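Local structure of coenzyme A transferase (Yersinia pestis, 3QLI) at residues Pro125-Phe128 against His129-Pro132; Val161-Asp164 against Tyr165-Ile169; Phe313-Pro316 against Val317-Asn321; Gln340-Leu343 against Thr344-Asn348; Gly354-Tyr357 against Ser358-Gly361. The protein probably transfers coenzyme A between acyl-CoA and carboxylic acids, as related acetyl-CoA hydrolases and transferases do. All coordinates share one frame; numbering follows the deposited sequence.

All five contacts are local, each closing a turn, a helix start or a hairpin. Contacts 1, 2 and 3 meet one another: Asp164 O accepts from Val317 N, and the Phe128 ring packs on Val317, so three helix starts, two of them from the earlier part of the chain, come together close to Glu264. Contacts 1 and 2 are buried, whereas contact 3 is only partly buried and relies on a cation-pi stack. Contact 4, whose centre lies about 21 Å from the centre of the chain, is a buried hairpin rich in amide and carboxylate bonds. Contact 5 joins it through Asn348 and Gln356, reaches contact 1 through Ser360, and, like contact 1, touches the second subunit.

Contact 1: residues Pro125-Phe128 against His129-Pro132; sequences PSNF and HQAP
One face of the His129 imidazole carries the CB of Asn127, a CH-pi contact with CB 3.7 Å from the ring centroid and displaced toward the CE1 side. The Asn127 amide runs alongside the same ring, their planes only 18° apart, while the amide of Gln130 stands almost perpendicular to that of Asn127. His129 reaches this place because chi1, at 73°, sets CG between its backbone N and carbonyl carbon and turns the ring back over the preceding residues. Between the two amides, Asn127 ND2 gives a weak bond of 3.2 Å to Gln130 OE1; its stronger partner is Asp408 of the second subunit, and Lys422 of that subunit also reaches Gln130 OE1. A water completes the link, donating to Gln130 OE1 at 2.6 Å and accepting from Asn127 N. The buried Phe128 ring goes the other way, toward Glu264, with CD1 4.4 Å from Ala131 CB. In the backbone, Gln130 N bonds to Asn127 O at 2.9 Å and Ala131 N to Phe128 O at 3.0 Å. Such i to i+3 bonds are those of a 3-10 turn, here leading through the N-cap Gln130 into helix 131-139 and placing Phe128 beside Glu264, to which coenzyme A is covalently joined in a crystal structure of this protein, though not in this chain.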
loop_
_atom_site.group_PDB
_atom_site.type_symbol
_atom_site.label_atom_id
_atom_site.label_comp_id
_atom_site.label_asym_id
_atom_site.label_seq_id
_atom_site.Cartn_x
_atom_site.Cartn_y
_atom_site.Cartn_z
ATOM N N PRO A 125 7.893 -7.296 11.480
ATOM C CA PRO A 125 7.397 -6.598 10.287
ATOM C C PRO A 125 6.267 -5.634 10.646
ATOM O O PRO A 125 5.397 -5.973 11.454
ATOM C CB PRO A 125 6.869 -7.739 9.402
ATOM C CG PRO A 125 7.571 -9.001 9.928
ATOM C CD PRO A 125 7.685 -8.757 11.409
ATOM N N SER A 126 6.277 -4.443 10.052
ATOM C CA SER A 126 5.221 -3.481 10.319
ATOM C C SER A 126 5.256 -2.372 9.293
ATOM O O SER A 126 6.209 -2.275 8.517
ATOM C CB SER A 126 5.394 -2.861 11.710
ATOM O OG SER A 126 6.430 -1.882 11.701
ATOM N N ASN A 127 4.216 -1.541 9.301
ATOM C CA ASN A 127 4.280 -0.221 8.684
ATOM C C ASN A 127 4.627 0.847 9.727
ATOM O O ASN A 127 3.988 0.936 10.784
ATOM C CB ASN A 127 2.953 0.135 8.035
ATOM C CG ASN A 127 2.620 -0.766 6.889
ATOM O OD1 ASN A 127 3.229 -0.675 5.831
ATOM N ND2 ASN A 127 1.647 -1.637 7.082
ATOM N N PHE A 128 5.627 1.664 9.426
ATOM C CA PHE A 128 6.008 2.732 10.346
ATOM C C PHE A 128 4.777 3.590 10.675
ATOM O O PHE A 128 4.607 4.018 11.811
ATOM C CB PHE A 128 7.151 3.557 9.732
ATOM C CG PHE A 128 7.641 4.703 10.598
ATOM C CD1 PHE A 128 7.930 4.516 11.939
ATOM C CD2 PHE A 128 7.853 5.965 10.032
ATOM C CE1 PHE A 128 8.390 5.571 12.731
ATOM C CE2 PHE A 128 8.329 7.030 10.799
ATOM C CZ PHE A 128 8.598 6.840 12.158
ATOM N N HIS A 129 3.900 3.813 9.694
ATOM C CA HIS A 129 2.725 4.666 9.919
ATOM C C HIS A 129 1.750 4.098 10.943
ATOM O O HIS A 129 0.912 4.836 11.480
ATOM C CB HIS A 129 1.993 5.039 8.609
ATOM C CG HIS A 129 1.215 3.916 7.993
ATOM N ND1 HIS A 129 1.641 3.246 6.864
ATOM C CD2 HIS A 129 0.024 3.364 8.326
ATOM C CE1 HIS A 129 0.758 2.317 6.541
ATOM N NE2 HIS A 129 -0.233 2.365 7.413
ATOM N N GLN A 130 1.858 2.799 11.212
ATOM C CA GLN A 130 0.984 2.130 12.192
ATOM C C GLN A 130 1.690 1.866 13.523
ATOM O O GLN A 130 1.126 1.231 14.412
ATOM C CB GLN A 130 0.451 0.803 11.622
ATOM C CG GLN A 130 -0.418 1.004 10.404
ATOM C CD GLN A 130 -0.667 -0.275 9.616
ATOM O OE1 GLN A 130 -0.010 -1.302 9.823
ATOM N NE2 GLN A 130 -1.616 -0.209 8.702
ATOM N N ALA A 131 2.910 2.374 13.665
ATOM C CA ALA A 131 3.714 2.114 14.867
ATOM C C ALA A 131 3.050 2.512 16.183
ATOM O O ALA A 131 3.159 1.781 17.163
ATOM C CB ALA A 131 5.106 2.750 14.755
ATOM N N PRO A 132 2.364 3.667 16.222
ATOM C CA PRO A 132 1.772 4.044 17.510
ATOM C C PRO A 132 0.779 2.989 17.981
ATOM O O PRO A 132 0.843 2.530 19.125
ATOM C CB PRO A 132 1.070 5.386 17.196
ATOM C CG PRO A 132 1.856 5.947 16.014
ATOM C CD PRO A 132 2.167 4.708 15.190
HETATM O O HOH W 1 1.849 -2.693 11.057
#

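Contact 2: residues Val161-Asp164 against Tyr165-Ile169; sequences VGND and YSSRI
The start of helix 166-172 is held by a side-chain cap in which Asp164 receives the backbone N and the hydroxyl of Ser166. Both bonds fall on one oxygen: Ser166 OG donates to Asp164 OD2 at 2.6 Å on the syn side, near the carboxylate plane, and Ser166 N reaches the same OD2 at 2.8 Å from above that plane. With chi1 at 46°, the carboxylate of Asp164 is folded back between its own N and carbonyl carbon, which brings OD2 over the following residues. That atom also sits over the centre of one face of the Tyr165 ring, 3.5 Å above its plane. The two donors on OD2, together with the amino end of a helix, would be expected to stabilise a negative charge there. Asn163, one residue earlier, grips the next residue of the helix, Ser167. Its carbonyl O accepts from Ser167 N at 3.1 Å, and its side-chain OD1 takes the hydroxyl of Ser167 at 2.8 Å, the donor lying out of the amide plane. A water ties the same region together, donating to Asp164 O at 2.5 Å and to Ser167 OG, and accepting from Arg168 N. Further out, Tyr165 OH bonds to the carbonyl of Met44, while Asn163 ND2 bonds to Ser314 OG of strand 312-314. Tyr165 and Ile169 pack against Leu135 of helix 131-139 and Phe144 of strand 143-148, so the helix start is wedged between that helix and the six-stranded parallel sheet to which strand 143-148 belongs.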
loop_
_atom_site.group_PDB
_atom_site.type_symbol
_atom_site.label_atom_id
_atom_site.label_comp_id
_atom_site.label_asym_id
_atom_site.label_seq_id
_atom_site.Cartn_x
_atom_site.Cartn_y
_atom_site.Cartn_z
ATOM N N VAL A 161 13.228 16.437 19.035
ATOM C CA VAL A 161 13.458 15.871 17.707
ATOM C C VAL A 161 12.482 14.761 17.337
ATOM O O VAL A 161 12.274 14.473 16.161
ATOM C CB VAL A 161 14.901 15.355 17.539
ATOM C CG1 VAL A 161 15.872 16.518 17.460
ATOM C CG2 VAL A 161 15.267 14.417 18.672
ATOM N N GLY A 162 11.912 14.113 18.343
ATOM C CA GLY A 162 11.002 13.021 18.081
ATOM C C GLY A 162 9.541 13.162 18.456
ATOM O O GLY A 162 9.195 13.628 19.537
ATOM N N ASN A 163 8.683 12.763 17.526
ATOM C CA ASN A 163 7.249 12.709 17.734
ATOM C C ASN A 163 6.946 11.273 17.350
ATOM O O ASN A 163 6.830 10.405 18.213
ATOM C CB ASN A 163 6.496 13.702 16.855
ATOM C CG ASN A 163 5.073 13.938 17.337
ATOM O OD1 ASN A 163 4.299 12.996 17.485
ATOM N ND2 ASN A 163 4.729 15.195 17.586
ATOM N N ASP A 164 6.815 11.021 16.051
ATOM C CA ASP A 164 6.659 9.659 15.559
ATOM C C ASP A 164 5.625 8.890 16.367
ATOM O O ASP A 164 4.490 9.330 16.533
ATOM C CB ASP A 164 8.006 8.923 15.525
ATOM C CG ASP A 164 8.817 9.114 16.794
ATOM O OD1 ASP A 164 9.520 10.138 16.912
ATOM O OD2 ASP A 164 8.760 8.228 17.667
ATOM N N TYR A 165 6.042 7.721 16.845
ATOM C CA TYR A 165 5.216 6.877 17.695
ATOM C C TYR A 165 5.501 7.207 19.157
ATOM O O TYR A 165 4.805 6.744 20.057
ATOM C CB TYR A 165 5.535 5.404 17.447
ATOM C CG TYR A 165 6.991 5.051 17.670
ATOM C CD1 TYR A 165 7.478 4.797 18.946
ATOM C CD2 TYR A 165 7.878 4.976 16.606
ATOM C CE1 TYR A 165 8.807 4.477 19.154
ATOM C CE2 TYR A 165 9.208 4.658 16.803
ATOM C CZ TYR A 165 9.669 4.409 18.078
ATOM O OH TYR A 165 10.992 4.090 18.274
ATOM N N SER A 166 6.531 8.018 19.381
ATOM C CA SER A 166 6.952 8.384 20.730
ATOM C C SER A 166 5.892 9.141 21.522
ATOM O O SER A 166 5.704 8.892 22.708
ATOM C CB SER A 166 8.249 9.199 20.681
ATOM O OG SER A 166 9.337 8.404 20.247
ATOM N N SER A 167 5.201 10.066 20.870
ATOM C CA SER A 167 4.167 10.842 21.563
ATOM C C SER A 167 2.996 9.985 22.054
ATOM O O SER A 167 2.352 10.309 23.057
ATOM C CB SER A 167 3.665 12.003 20.688
ATOM O OG SER A 167 3.069 11.518 19.496
ATOM N N ARG A 168 2.712 8.895 21.350
ATOM C CA ARG A 168 1.704 7.938 21.818
ATOM C C ARG A 168 2.240 7.018 22.924
ATOM O O ARG A 168 1.590 6.812 23.959
ATOM C CB ARG A 168 1.211 7.074 20.649
ATOM C CG ARG A 168 0.365 5.859 21.059
ATOM C CD ARG A 168 -0.969 6.275 21.650
ATOM N NE ARG A 168 -1.790 5.125 22.056
ATOM C CZ ARG A 168 -2.566 4.421 21.237
ATOM N NH1 ARG A 168 -2.631 4.724 19.944
ATOM N NH2 ARG A 168 -3.268 3.396 21.711
ATOM N N ILE A 169 3.419 6.452 22.703
ATOM C CA ILE A 169 3.910 5.418 23.609
ATOM C C ILE A 169 4.348 6.021 24.942
ATOM O O ILE A 169 4.298 5.343 25.964
ATOM C CB ILE A 169 5.046 4.585 22.995
ATOM C CG1 ILE A 169 4.580 3.967 21.673
ATOM C CG2 ILE A 169 5.498 3.489 23.982
ATOM C CD1 ILE A 169 3.234 3.230 21.791
HETATM O O HOH W 2 2.703 8.935 18.278
#

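Contact 3: residues Phe313-Pro316 against Val317-Asn321; sequences FSRP and VDYVN
Past Pro316 the chain turns into the short helix 317-320, and Pro316 O accepts from both Val320 N and Tyr319 N, each 3.0 Å away. The main side-chain contact is Arg315 on Tyr319. The guanidinium lies flat on one face of the ring, with planes 12° apart and CZ 3.6 Å from the ring centroid, a cation-pi stack. A bend at chi3 of 63° swings the group over the ring, and CD follows along its CE2 side. Both polar ends are held by Asp287, which forms a salt bridge with Arg315 NH1 and a hydrogen bond with Tyr319 OH; Glu190 pairs with Arg315 NH2. A water donates to Tyr319 OH at 2.6 Å and takes a weak bond from Arg315 NH1. Closer to the backbone, Val320 CG2 packs 3.9 Å from Arg315 CB, and Asp318 OD1 approaches Pro316 CB at 3.3 Å. Here the N-cap Pro316 joins strand 312-314 to a single helical turn, whose next residue, Asn321, bonds through ND2 to OE1 of Glu264, which carries coenzyme A in a crystal structure of this protein, though not in this chain.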
loop_
_atom_site.group_PDB
_atom_site.type_symbol
_atom_site.label_atom_id
_atom_site.label_comp_id
_atom_site.label_asym_id
_atom_site.label_seq_id
_atom_site.Cartn_x
_atom_site.Cartn_y
_atom_site.Cartn_z
ATOM N N PHE A 313 6.269 22.405 13.385
ATOM C CA PHE A 313 5.272 21.743 14.226
ATOM C C PHE A 313 5.319 20.239 14.021
ATOM O O PHE A 313 4.874 19.751 12.991
ATOM C CB PHE A 313 3.877 22.289 13.878
ATOM C CG PHE A 313 2.811 21.953 14.888
ATOM C CD1 PHE A 313 2.739 22.637 16.092
ATOM C CD2 PHE A 313 1.852 20.997 14.613
ATOM C CE1 PHE A 313 1.750 22.344 17.017
ATOM C CE2 PHE A 313 0.858 20.704 15.524
ATOM C CZ PHE A 313 0.808 21.372 16.734
ATOM N N SER A 314 5.854 19.497 14.990
ATOM C CA SER A 314 5.903 18.049 14.838
ATOM C C SER A 314 4.518 17.435 15.042
ATOM O O SER A 314 3.700 17.928 15.833
ATOM C CB SER A 314 6.911 17.419 15.799
ATOM O OG SER A 314 6.452 17.522 17.126
ATOM N N ARG A 315 4.255 16.359 14.313
ATOM C CA ARG A 315 3.018 15.609 14.503
ATOM C C ARG A 315 3.296 14.107 14.470
ATOM O O ARG A 315 4.318 13.669 13.935
ATOM C CB ARG A 315 1.973 16.039 13.463
ATOM C CG ARG A 315 1.659 17.541 13.562
ATOM C CD ARG A 315 0.364 17.938 12.853
ATOM N NE ARG A 315 -0.803 17.298 13.445
ATOM C CZ ARG A 315 -2.064 17.644 13.193
ATOM N NH1 ARG A 315 -2.325 18.644 12.360
ATOM N NH2 ARG A 315 -3.068 16.993 13.788
ATOM N N PRO A 316 2.406 13.308 15.071
ATOM C CA PRO A 316 2.651 11.861 15.161
ATOM C C PRO A 316 2.633 11.172 13.808
ATOM O O PRO A 316 2.009 11.671 12.872
ATOM C CB PRO A 316 1.481 11.348 16.021
ATOM C CG PRO A 316 0.468 12.460 16.032
ATOM C CD PRO A 316 1.252 13.728 15.880
ATOM N N VAL A 317 3.288 10.018 13.721
ATOM C CA VAL A 317 3.510 9.385 12.422
ATOM C C VAL A 317 2.215 8.879 11.787
ATOM O O VAL A 317 2.101 8.832 10.565
ATOM C CB VAL A 317 4.573 8.263 12.506
ATOM C CG1 VAL A 317 4.093 7.133 13.448
ATOM C CG2 VAL A 317 4.926 7.749 11.110
ATOM N N ASP A 318 1.219 8.543 12.604
ATOM C CA ASP A 318 -0.039 8.059 12.039
ATOM C C ASP A 318 -0.842 9.193 11.393
ATOM O O ASP A 318 -1.803 8.942 10.671
ATOM C CB ASP A 318 -0.877 7.289 13.074
ATOM C CG ASP A 318 -1.139 8.091 14.350
ATOM O OD1 ASP A 318 -0.221 8.755 14.885
ATOM O OD2 ASP A 318 -2.284 8.041 14.833
ATOM N N TYR A 319 -0.436 10.436 11.643
ATOM C CA TYR A 319 -0.970 11.585 10.891
ATOM C C TYR A 319 -0.081 11.887 9.694
ATOM O O TYR A 319 -0.528 11.929 8.539
ATOM C CB TYR A 319 -1.045 12.821 11.795
ATOM C CG TYR A 319 -1.438 14.128 11.107
ATOM C CD1 TYR A 319 -2.774 14.489 10.971
ATOM C CD2 TYR A 319 -0.474 15.006 10.614
ATOM C CE1 TYR A 319 -3.140 15.672 10.359
ATOM C CE2 TYR A 319 -0.836 16.193 9.998
ATOM C CZ TYR A 319 -2.175 16.520 9.876
ATOM O OH TYR A 319 -2.550 17.709 9.272
ATOM N N VAL A 320 1.195 12.106 9.976
ATOM C CA VAL A 320 2.108 12.596 8.956
ATOM C C VAL A 320 2.207 11.643 7.775
ATOM O O VAL A 320 2.231 12.084 6.615
ATOM C CB VAL A 320 3.515 12.822 9.537
ATOM C CG1 VAL A 320 4.512 13.114 8.419
ATOM C CG2 VAL A 320 3.483 13.952 10.582
ATOM N N ASN A 321 2.279 10.347 8.068
ATOM C CA ASN A 321 2.464 9.338 7.027
ATOM C C ASN A 321 1.153 8.698 6.557
ATOM O O ASN A 321 1.182 7.683 5.876
ATOM C CB ASN A 321 3.434 8.228 7.489
ATOM C CG ASN A 321 4.886 8.655 7.409
ATOM O OD1 ASN A 321 5.252 9.718 7.905
ATOM N ND2 ASN A 321 5.720 7.845 6.738
HETATM O O HOH W 3 -4.756 18.719 10.103
#

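Contact 4: residues Gln340-Leu343 against Thr344-Asn348; sequences QIDL and TGACN
Segments 340-343 and 344-348 run antiparallel, their directions 171° apart, strands 340-342 and 347-348 forming a hairpin closed by a type I turn from Asp342 to Gly345. Gln340 and Asn348 form a hydrogen-bonded pair, with Asn348 N 2.9 Å from Gln340 O; Ile341 and Cys347 are the non-hydrogen-bonded pair, and Asp342 N bonds to Ala346 O. On the Gln340 face the two amides lie side by side: Asn348 ND2 donates to Gln340 OE1 at 3.0 Å, straight at 174°, with the acceptor in the plane of the Asn348 amide. Asn348 OD1 goes to Gln356 NE2. On the other face Ile341 CG1 rests 4.0 Å from Cys347 SG. The turn is organised by Asp342, whose chi1 of 75° tips the carboxylate over it. Its OD1 takes Thr344 OG1 at 2.6 Å on the syn side, and Thr344 N at 2.9 Å and Ala346 N at 3.3 Å from opposite sides of the carboxylate plane. Asp342 OD2 bonds to Ile398 N. Three donors on one oxygen of the buried Asp342 probably steady a negative charge and fix the turn, while the amide pair ties the hairpin's open end beside the coenzyme A-binding residues Leu339 and Glu350.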
loop_
_atom_site.group_PDB
_atom_site.type_symbol
_atom_site.label_atom_id
_atom_site.label_comp_id
_atom_site.label_asym_id
_atom_site.label_seq_id
_atom_site.Cartn_x
_atom_site.Cartn_y
_atom_site.Cartn_z
ATOM N N GLN A 340 18.002 0.244 -6.040
ATOM C CA GLN A 340 17.845 -0.387 -7.348
ATOM C C GLN A 340 16.471 -0.113 -7.927
ATOM O O GLN A 340 15.492 0.038 -7.189
ATOM C CB GLN A 340 17.996 -1.906 -7.237
ATOM C CG GLN A 340 19.230 -2.395 -6.532
ATOM C CD GLN A 340 19.192 -3.896 -6.370
ATOM O OE1 GLN A 340 18.230 -4.445 -5.832
ATOM N NE2 GLN A 340 20.214 -4.573 -6.874
ATOM N N ILE A 341 16.399 -0.078 -9.255
ATOM C CA ILE A 341 15.131 -0.021 -9.960
ATOM C C ILE A 341 15.148 -1.121 -11.010
ATOM O O ILE A 341 16.130 -1.262 -11.742
ATOM C CB ILE A 341 14.941 1.339 -10.678
ATOM C CG1 ILE A 341 15.038 2.500 -9.681
ATOM C CG2 ILE A 341 13.602 1.371 -11.399
ATOM C CD1 ILE A 341 14.878 3.878 -10.348
ATOM N N ASP A 342 14.090 -1.917 -11.097
ATOM C CA ASP A 342 14.111 -2.961 -12.116
ATOM C C ASP A 342 13.280 -2.588 -13.339
ATOM O O ASP A 342 12.657 -1.527 -13.368
ATOM C CB ASP A 342 13.801 -4.363 -11.550
ATOM C CG ASP A 342 12.325 -4.581 -11.221
ATOM O OD1 ASP A 342 11.450 -3.809 -11.696
ATOM O OD2 ASP A 342 12.054 -5.577 -10.496
ATOM N N LEU A 343 13.313 -3.435 -14.364
ATOM C CA LEU A 343 12.669 -3.109 -15.628
ATOM C C LEU A 343 11.143 -3.120 -15.586
ATOM O O LEU A 343 10.497 -2.736 -16.560
ATOM C CB LEU A 343 13.186 -4.027 -16.751
ATOM C CG LEU A 343 14.679 -3.839 -17.044
ATOM C CD1 LEU A 343 15.168 -4.814 -18.118
ATOM C CD2 LEU A 343 14.961 -2.380 -17.453
ATOM N N THR A 344 10.570 -3.551 -14.461
ATOM C CA THR A 344 9.125 -3.488 -14.269
ATOM C C THR A 344 8.729 -2.165 -13.623
ATOM O O THR A 344 7.548 -1.813 -13.607
ATOM C CB THR A 344 8.585 -4.640 -13.370
ATOM O OG1 THR A 344 8.877 -4.358 -11.996
ATOM C CG2 THR A 344 9.201 -5.973 -13.758
ATOM N N GLY A 345 9.715 -1.436 -13.096
ATOM C CA GLY A 345 9.448 -0.174 -12.425
ATOM C C GLY A 345 9.354 -0.297 -10.908
ATOM O O GLY A 345 9.090 0.683 -10.221
ATOM N N ALA A 346 9.565 -1.502 -10.380
ATOM C CA ALA A 346 9.633 -1.691 -8.934
ATOM C C ALA A 346 10.972 -1.167 -8.412
ATOM O O ALA A 346 11.977 -1.210 -9.127
ATOM C CB ALA A 346 9.479 -3.167 -8.596
ATOM N N CYS A 347 10.991 -0.694 -7.166
ATOM C CA CYS A 347 12.212 -0.155 -6.554
ATOM C C CYS A 347 12.575 -0.908 -5.281
ATOM O O CYS A 347 11.692 -1.392 -4.558
ATOM C CB CYS A 347 12.033 1.335 -6.236
ATOM S SG CYS A 347 11.500 2.278 -7.723
ATOM N N ASN A 348 13.874 -0.985 -5.008
ATOM C CA ASN A 348 14.376 -1.678 -3.822
ATOM C C ASN A 348 15.351 -0.812 -3.041
ATOM O O ASN A 348 16.339 -0.329 -3.596
ATOM C CB ASN A 348 15.074 -2.976 -4.217
ATOM C CG ASN A 348 15.657 -3.704 -3.021
ATOM O OD1 ASN A 348 15.078 -3.694 -1.935
ATOM N ND2 ASN A 348 16.811 -4.332 -3.212
#

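Contact 5: residues Gly354-Tyr357 against Ser358-Gly361; sequences GHQY and SASG
Ser358 OG donates to Gln356 OE1 at 2.7 Å, lying in the plane of the amide carbonyl, and joins the two side chains across the turn. With CG anti to the backbone N (chi1 -175°) and a bend at chi2, the Gln356 chain curls forward, which also leaves CG 4.1 Å from the methyl CB of Ala359. Ser358 has its hydroxyl tucked between its own N and carbonyl carbon, chi1 65°, facing back toward the glutamine. In the backbone, Ser360 N makes a long, weak bond of 3.5 Å to Tyr357 O, and Gly361 N follows with one of 3.0 Å to Ser358 O. Residues 358-360 thereby form a short 3-10 turn just ahead of helix 363-372, and Ser358 contacts coenzyme A in a crystal structure of this protein, though none is bound to this chain. Thr403 OG1 bonds to both Gln356 OE1 and Ser358 OG, so one hydroxyl braces both partners of the first bond, while Gln356 NE2 reaches the carbonyl of Pro401. Tyr357 N bonds to Glu350, likewise seen to contact coenzyme A, and the Tyr357 ring meets Tyr123 edge-to-face. Ser360 OG bonds to Tyr123 OH and to Ser126 O, and Arg406 NH2 of the second subunit donates to Gln356 O.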
loop_
_atom_site.group_PDB
_atom_site.type_symbol
_atom_site.label_atom_id
_atom_site.label_comp_id
_atom_site.label_asym_id
_atom_site.label_seq_id
_atom_site.Cartn_x
_atom_site.Cartn_y
_atom_site.Cartn_z
ATOM N N GLY A 354 18.521 -10.314 -1.080
ATOM C CA GLY A 354 17.497 -11.336 -0.947
ATOM C C GLY A 354 16.447 -11.019 0.102
ATOM O O GLY A 354 15.369 -11.624 0.116
ATOM N N HIS A 355 16.753 -10.064 0.977
ATOM C CA HIS A 355 15.840 -9.701 2.059
ATOM C C HIS A 355 15.082 -8.424 1.761
ATOM O O HIS A 355 15.385 -7.708 0.797
ATOM C CB HIS A 355 16.604 -9.548 3.376
ATOM C CG HIS A 355 17.298 -10.797 3.811
ATOM N ND1 HIS A 355 16.702 -11.734 4.630
ATOM C CD2 HIS A 355 18.534 -11.275 3.528
ATOM C CE1 HIS A 355 17.543 -12.731 4.838
ATOM N NE2 HIS A 355 18.660 -12.478 4.180
ATOM N N GLN A 356 14.096 -8.131 2.600
ATOM C CA GLN A 356 13.338 -6.899 2.447
ATOM C C GLN A 356 12.878 -6.438 3.825
ATOM O O GLN A 356 11.850 -6.892 4.332
ATOM C CB GLN A 356 12.158 -7.116 1.482
ATOM C CG GLN A 356 11.354 -5.867 1.130
ATOM C CD GLN A 356 12.223 -4.733 0.604
ATOM O OE1 GLN A 356 12.405 -3.720 1.278
ATOM N NE2 GLN A 356 12.769 -4.906 -0.594
ATOM N N TYR A 357 13.678 -5.575 4.447
ATOM C CA TYR A 357 13.316 -4.983 5.727
ATOM C C TYR A 357 12.968 -3.509 5.548
ATOM O O TYR A 357 12.368 -2.904 6.431
ATOM C CB TYR A 357 14.463 -5.103 6.734
ATOM C CG TYR A 357 14.956 -6.509 6.938
ATOM C CD1 TYR A 357 16.221 -6.892 6.505
ATOM C CD2 TYR A 357 14.154 -7.461 7.554
ATOM C CE1 TYR A 357 16.676 -8.179 6.686
ATOM C CE2 TYR A 357 14.599 -8.755 7.745
ATOM C CZ TYR A 357 15.857 -9.109 7.302
ATOM O OH TYR A 357 16.303 -10.396 7.491
ATOM N N SER A 358 13.349 -2.926 4.412
ATOM C CA SER A 358 13.158 -1.485 4.223
ATOM C C SER A 358 11.703 -1.114 3.922
ATOM O O SER A 358 11.325 0.051 4.013
ATOM C CB SER A 358 14.113 -0.914 3.158
ATOM O OG SER A 358 13.829 -1.446 1.878
ATOM N N ALA A 359 10.878 -2.107 3.600
ATOM C CA ALA A 359 9.469 -1.844 3.304
ATOM C C ALA A 359 8.701 -1.325 4.535
ATOM O O ALA A 359 7.582 -0.809 4.426
ATOM C CB ALA A 359 8.812 -3.094 2.730
ATOM N N SER A 360 9.316 -1.460 5.703
ATOM C CA SER A 360 8.747 -0.925 6.939
ATOM C C SER A 360 8.791 0.596 6.984
ATOM O O SER A 360 8.041 1.216 7.733
ATOM C CB SER A 360 9.501 -1.484 8.142
ATOM O OG SER A 360 9.205 -2.852 8.300
ATOM N N GLY A 361 9.684 1.200 6.199
ATOM C CA GLY A 361 9.840 2.646 6.215
ATOM C C GLY A 361 8.683 3.364 5.534
ATOM O O GLY A 361 7.842 2.733 4.903
#